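Local structure of hemolysin (Enterococcus faecalis, 2R2Z) at residues 54-59 against 75-80; 17-22 against 82-87. The protein is a hemolysin-family membrane protein whose transporter-associated (CorC_HlyC) domain, the part in this structure, binds zinc ions in the crystal and may bind flavin adenine dinucleotide. All blocks are in the same frame, centred on the assembly; numbering follows the deposited sequence.

Contact 1: residues 54-59 against 75-80; sequences GTIPDE and EEMEGT. With ZN (zinc ion), chain B.
The carboxylate of Glu59 is shared between a zinc ion and the backbone of Gly79. OE1 of Glu59 ligates the zinc ion at 2.0 Å. The other oxygen, OE2, accepts a hydrogen bond of 2.8 Å from Gly79 N on its anti side, with the donor 26° out of the carboxylate plane. Held at both oxygens, by zinc and by this second-shell N-H, the carboxylate is probably restrained in its rotation. The Glu59 chain runs extended beyond CG, and its CG lies 4.0 Å from CB of Met77, a selenomethionine. Met77 bends at both chi2 (-63°) and chi3 (-61°), curling its end back beneath the 54-59 loop. Its CE meets Ile56 CG2 at 3.6 Å, the two side chains crossing at about a right angle, while SE lies 4.1 Å from Pro57 CD. Ile56 CG2 also packs against Thr80 CB at 3.9 Å. One water donates to Pro57 O and to Gly79 O, joining the two backbones beside this apolar patch. Asp58 turns away from the strand and ligates another zinc ion through OD1, its backbone N being hydrogen-bonded to Glu61 OE1. The contact lays the loop that follows helix 45-53 over the end of strand 70-78 and the turn leading into strand 81-89, where Met77 also packs on Leu82.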
loop_
_atom_site.group_PDB
_atom_site.type_symbol
_atom_site.label_atom_id
_atom_site.label_comp_id
_atom_site.label_asym_id
_atom_site.label_seq_id
_atom_site.Cartn_x
_atom_site.Cartn_y
_atom_site.Cartn_z
ATOM N N GLY A 54 6.777 -6.508 -8.112
ATOM C CA GLY A 54 7.911 -6.867 -8.957
ATOM C C GLY A 54 8.003 -6.090 -10.259
ATOM O O GLY A 54 8.974 -6.245 -11.002
ATOM N N THR A 55 6.995 -5.262 -10.534
ATOM C CA THR A 55 6.928 -4.472 -11.766
ATOM C C THR A 55 6.206 -3.175 -11.436
ATOM O O THR A 55 5.270 -3.174 -10.644
ATOM C CB THR A 55 6.143 -5.208 -12.876
ATOM O OG1 THR A 55 6.829 -6.409 -13.240
ATOM C CG2 THR A 55 6.016 -4.348 -14.135
ATOM N N ILE A 56 6.643 -2.073 -12.044
ATOM C CA ILE A 56 5.996 -0.769 -11.842
ATOM C C ILE A 56 4.766 -0.692 -12.752
ATOM O O ILE A 56 4.880 -0.860 -13.961
ATOM C CB ILE A 56 6.976 0.402 -12.116
ATOM C CG1 ILE A 56 8.203 0.310 -11.196
ATOM C CG2 ILE A 56 6.284 1.739 -11.919
ATOM C CD1 ILE A 56 9.272 1.360 -11.456
ATOM N N PRO A 57 3.576 -0.479 -12.167
ATOM C CA PRO A 57 2.361 -0.360 -12.968
ATOM C C PRO A 57 2.380 0.890 -13.867
ATOM O O PRO A 57 2.926 1.920 -13.452
ATOM C CB PRO A 57 1.262 -0.205 -11.897
ATOM C CG PRO A 57 1.868 -0.741 -10.621
ATOM C CD PRO A 57 3.309 -0.403 -10.715
ATOM N N ASP A 58 1.764 0.784 -15.050
ATOM C CA ASP A 58 1.432 1.922 -15.953
ATOM C C ASP A 58 0.458 2.848 -15.216
ATOM O O ASP A 58 -0.314 2.384 -14.351
ATOM C CB ASP A 58 0.783 1.326 -17.242
ATOM C CG ASP A 58 0.551 2.332 -18.404
ATOM O OD1 ASP A 58 0.980 3.506 -18.356
ATOM O OD2 ASP A 58 -0.079 1.893 -19.414
ATOM N N GLU A 59 0.493 4.147 -15.505
ATOM C CA GLU A 59 -0.547 5.027 -14.985
ATOM C C GLU A 59 -1.891 4.469 -15.430
ATOM O O GLU A 59 -2.064 4.101 -16.605
ATOM C CB GLU A 59 -0.373 6.446 -15.493
ATOM C CG GLU A 59 0.803 7.162 -14.879
ATOM C CD GLU A 59 1.024 8.549 -15.493
ATOM O OE1 GLU A 59 0.620 8.721 -16.650
ATOM O OE2 GLU A 59 1.588 9.411 -14.806
ATOM N N GLU A 75 -3.307 2.309 -6.419
ATOM C CA GLU A 75 -4.475 3.094 -6.788
ATOM C C GLU A 75 -4.157 4.262 -7.702
ATOM O O GLU A 75 -4.934 4.573 -8.598
ATOM C CB GLU A 75 -5.191 3.579 -5.534
ATOM C CG GLU A 75 -6.581 4.080 -5.822
ATOM C CD GLU A 75 -7.490 3.007 -6.442
ATOM O OE1 GLU A 75 -7.329 1.778 -6.204
ATOM O OE2 GLU A 75 -8.378 3.389 -7.190
ATOM N N GLU A 76 -3.032 4.931 -7.447
ATOM C CA GLU A 76 -2.647 6.107 -8.225
ATOM C C GLU A 76 -1.158 6.153 -8.413
ATOM O O GLU A 76 -0.402 6.220 -7.432
ATOM C CB GLU A 76 -3.117 7.401 -7.550
ATOM C CG GLU A 76 -2.888 8.612 -8.428
ATOM C CD GLU A 76 -3.382 9.917 -7.837
ATOM O OE1 GLU A 76 -3.832 9.938 -6.671
ATOM O OE2 GLU A 76 -3.308 10.942 -8.558
HETATM N N MSE A 77 -0.758 6.172 -9.684
HETATM C CA MSE A 77 0.637 6.381 -10.096
HETATM C C MSE A 77 0.812 7.803 -10.585
HETATM O O MSE A 77 -0.090 8.363 -11.219
HETATM C CB MSE A 77 1.014 5.463 -11.262
HETATM C CG MSE A 77 0.808 3.989 -11.000
HETATM SE SE MSE A 77 1.908 3.302 -9.563
HETATM C CE MSE A 77 3.667 3.687 -10.347
ATOM N N GLU A 78 1.966 8.380 -10.282
ATOM C CA GLU A 78 2.377 9.642 -10.899
ATOM C C GLU A 78 3.697 9.342 -11.583
ATOM O O GLU A 78 4.743 9.288 -10.934
ATOM C CB GLU A 78 2.499 10.770 -9.860
ATOM C CG GLU A 78 2.924 12.134 -10.446
ATOM C CD GLU A 78 2.765 13.285 -9.467
ATOM O OE1 GLU A 78 1.622 13.521 -9.017
ATOM O OE2 GLU A 78 3.779 13.953 -9.155
ATOM N N GLY A 79 3.633 9.115 -12.888
ATOM C CA GLY A 79 4.778 8.528 -13.590
ATOM C C GLY A 79 5.067 7.188 -12.936
ATOM O O GLY A 79 4.141 6.398 -12.679
ATOM N N THR A 80 6.323 6.953 -12.591
ATOM C CA THR A 80 6.676 5.694 -11.962
ATOM C C THR A 80 6.595 5.727 -10.439
ATOM O O THR A 80 6.909 4.724 -9.793
ATOM C CB THR A 80 8.059 5.222 -12.390
ATOM O OG1 THR A 80 9.030 6.205 -12.039
ATOM C CG2 THR A 80 8.111 4.972 -13.888
HETATM ZN ZN ZN B . 1.270 10.386 -17.488
HETATM O O HOH W 1 3.956 4.266 -14.300
#

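Contact 2: residues 17-22 against 82-87; sequences EYLVQG and LLVLRV
Glu17 and Arg86 form a salt bridge at one end of this antiparallel strand pair, and the Glu17 side chain also binds a zinc ion. Arg86 NH1 donates to Glu17 OE2 at 2.7 Å, nearly along the C-O axis of that oxygen and only 7° out of the guanidinium plane. The carboxylate plane is turned 56° from that of the guanidinium. An extended Glu17 chain, with CG opposite the backbone N (chi1 -164°), brings OE2 to Arg86, whose chain bends at chi3. Leu19 lies alongside Arg86, its CD2 4.0 Å from Arg86 CB, and its CB packs on Val84. On the other face Val20 CG2 touches Val87 CG2 at 3.7 Å. The backbones hold these positions: Tyr18 with Val87 and Val20 with Leu85 are hydrogen-bonded pairs, and Gly22 N adds a hydrogen bond to Leu83 O at 2.9 Å, approaching from above the carbonyl plane. Farther out, Glu75 OE1 takes Arg86 NE in a second salt bridge. Strands 10-14 and 70-78 flank the pair within the antiparallel sheet, with a classic beta bulge where Leu83 and Val84 face Glu76. Helix 26-33 packs through Phe29 on Val20 and Val87, while helix 45-53 meets Leu82 and Leu85.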
loop_
_atom_site.group_PDB
_atom_site.type_symbol
_atom_site.label_atom_id
_atom_site.label_comp_id
_atom_site.label_asym_id
_atom_site.label_seq_id
_atom_site.Cartn_x
_atom_site.Cartn_y
_atom_site.Cartn_z
ATOM N N GLU A 17 -11.701 -0.482 4.399
ATOM C CA GLU A 17 -11.048 0.008 3.186
ATOM C C GLU A 17 -10.529 1.417 3.377
ATOM O O GLU A 17 -11.254 2.303 3.851
ATOM C CB GLU A 17 -12.026 -0.047 2.029
ATOM C CG GLU A 17 -11.394 0.056 0.657
ATOM C CD GLU A 17 -12.384 -0.265 -0.443
ATOM O OE1 GLU A 17 -13.477 -0.812 -0.171
ATOM O OE2 GLU A 17 -12.081 0.028 -1.598
ATOM N N TYR A 18 -9.273 1.612 2.967
ATOM C CA TYR A 18 -8.536 2.849 3.240
ATOM C C TYR A 18 -7.696 3.211 2.028
ATOM O O TYR A 18 -7.344 2.334 1.217
ATOM C CB TYR A 18 -7.595 2.664 4.457
ATOM C CG TYR A 18 -8.310 2.268 5.729
ATOM C CD1 TYR A 18 -8.589 3.213 6.715
ATOM C CD2 TYR A 18 -8.763 0.966 5.915
ATOM C CE1 TYR A 18 -9.271 2.845 7.881
ATOM C CE2 TYR A 18 -9.464 0.601 7.047
ATOM C CZ TYR A 18 -9.721 1.549 8.018
ATOM O OH TYR A 18 -10.405 1.142 9.145
ATOM N N LEU A 19 -7.371 4.495 1.906
ATOM C CA LEU A 19 -6.360 4.978 0.970
ATOM C C LEU A 19 -5.154 5.406 1.785
ATOM O O LEU A 19 -5.285 6.116 2.779
ATOM C CB LEU A 19 -6.891 6.160 0.143
ATOM C CG LEU A 19 -8.107 5.832 -0.726
ATOM C CD1 LEU A 19 -8.659 7.102 -1.381
ATOM C CD2 LEU A 19 -7.779 4.797 -1.802
ATOM N N VAL A 20 -3.985 4.954 1.363
ATOM C CA VAL A 20 -2.741 5.181 2.099
ATOM C C VAL A 20 -1.744 5.864 1.176
ATOM O O VAL A 20 -1.517 5.403 0.053
ATOM C CB VAL A 20 -2.180 3.839 2.613
ATOM C CG1 VAL A 20 -0.726 3.985 3.137
ATOM C CG2 VAL A 20 -3.113 3.287 3.686
ATOM N N GLN A 21 -1.169 6.976 1.624
ATOM C CA GLN A 21 -0.140 7.644 0.850
ATOM C C GLN A 21 1.107 6.767 0.766
ATOM O O GLN A 21 1.526 6.152 1.752
ATOM C CB GLN A 21 0.177 9.012 1.476
ATOM C CG GLN A 21 -1.065 9.927 1.571
ATOM C CD GLN A 21 -1.597 10.320 0.206
ATOM O OE1 GLN A 21 -0.835 10.767 -0.644
ATOM N NE2 GLN A 21 -2.900 10.156 -0.012
ATOM N N GLY A 22 1.709 6.723 -0.418
ATOM C CA GLY A 22 2.934 5.954 -0.647
ATOM C C GLY A 22 4.053 6.288 0.330
ATOM O O GLY A 22 4.869 5.423 0.677
ATOM N N LEU A 82 4.562 5.506 -7.063
ATOM C CA LEU A 82 3.309 5.047 -6.489
ATOM C C LEU A 82 2.848 6.049 -5.446
ATOM O O LEU A 82 3.411 6.131 -4.352
ATOM C CB LEU A 82 3.475 3.644 -5.910
ATOM C CG LEU A 82 2.323 3.097 -5.060
ATOM C CD1 LEU A 82 0.986 3.177 -5.801
ATOM C CD2 LEU A 82 2.620 1.655 -4.667
ATOM N N LEU A 83 1.859 6.834 -5.802
ATOM C CA LEU A 83 1.363 7.938 -4.979
ATOM C C LEU A 83 0.428 7.461 -3.858
ATOM O O LEU A 83 0.528 7.938 -2.763
ATOM C CB LEU A 83 0.615 8.973 -5.827
ATOM C CG LEU A 83 1.302 10.101 -6.589
ATOM C CD1 LEU A 83 0.242 11.070 -7.100
ATOM C CD2 LEU A 83 2.309 10.847 -5.732
ATOM N N VAL A 84 -0.540 6.628 -4.247
ATOM C CA VAL A 84 -1.596 6.231 -3.311
ATOM C C VAL A 84 -1.869 4.749 -3.469
ATOM O O VAL A 84 -2.011 4.250 -4.600
ATOM C CB VAL A 84 -2.911 7.049 -3.555
ATOM C CG1 VAL A 84 -3.965 6.677 -2.530
ATOM C CG2 VAL A 84 -2.640 8.561 -3.473
ATOM N N LEU A 85 -1.962 4.068 -2.329
ATOM C CA LEU A 85 -2.366 2.660 -2.278
ATOM C C LEU A 85 -3.796 2.575 -1.796
ATOM O O LEU A 85 -4.202 3.357 -0.950
ATOM C CB LEU A 85 -1.492 1.890 -1.260
ATOM C CG LEU A 85 -0.029 1.621 -1.596
ATOM C CD1 LEU A 85 0.818 2.888 -1.415
ATOM C CD2 LEU A 85 0.518 0.526 -0.698
ATOM N N ARG A 86 -4.544 1.604 -2.292
ATOM C CA ARG A 86 -5.791 1.226 -1.662
ATOM C C ARG A 86 -5.532 -0.017 -0.828
ATOM O O ARG A 86 -4.804 -0.909 -1.254
ATOM C CB ARG A 86 -6.858 0.963 -2.717
ATOM C CG ARG A 86 -8.240 0.607 -2.148
ATOM C CD ARG A 86 -9.198 0.168 -3.260
ATOM N NE ARG A 86 -9.431 1.193 -4.291
ATOM C CZ ARG A 86 -10.550 1.896 -4.436
ATOM N NH1 ARG A 86 -11.562 1.769 -3.594
ATOM N NH2 ARG A 86 -10.642 2.743 -5.436
ATOM N N VAL A 87 -6.094 -0.051 0.373
ATOM C CA VAL A 87 -5.929 -1.186 1.256
ATOM C C VAL A 87 -7.283 -1.724 1.675
ATOM O O VAL A 87 -8.129 -0.959 2.151
ATOM C CB VAL A 87 -5.162 -0.756 2.509
ATOM C CG1 VAL A 87 -4.850 -1.953 3.377
ATOM C CG2 VAL A 87 -3.903 0.054 2.140
#

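How the contacts relate
Contact 2 lies near the middle of the domain, and contact 1 toward its surface, their centres about 12 Å apart. Strands 70-78 and 81-89, consecutive in the chain and neighbours in the sheet, join them: Glu76 O of the first contact probably accepts a hydrogen bond from Leu83 N of the second. Contact 2 is a regular strand pairing, with repeated backbone bonds and one face packed under helices. Contact 1 instead sets an irregular loop on a strand end, using selenomethionine packing, one water and a single direct hydrogen bond. Both carry zinc-binding carboxylates, Asp58 and Glu59 in contact 1 and Glu17 in contact 2, and along the chain contact 1 is nested within the loop that contact 2 closes.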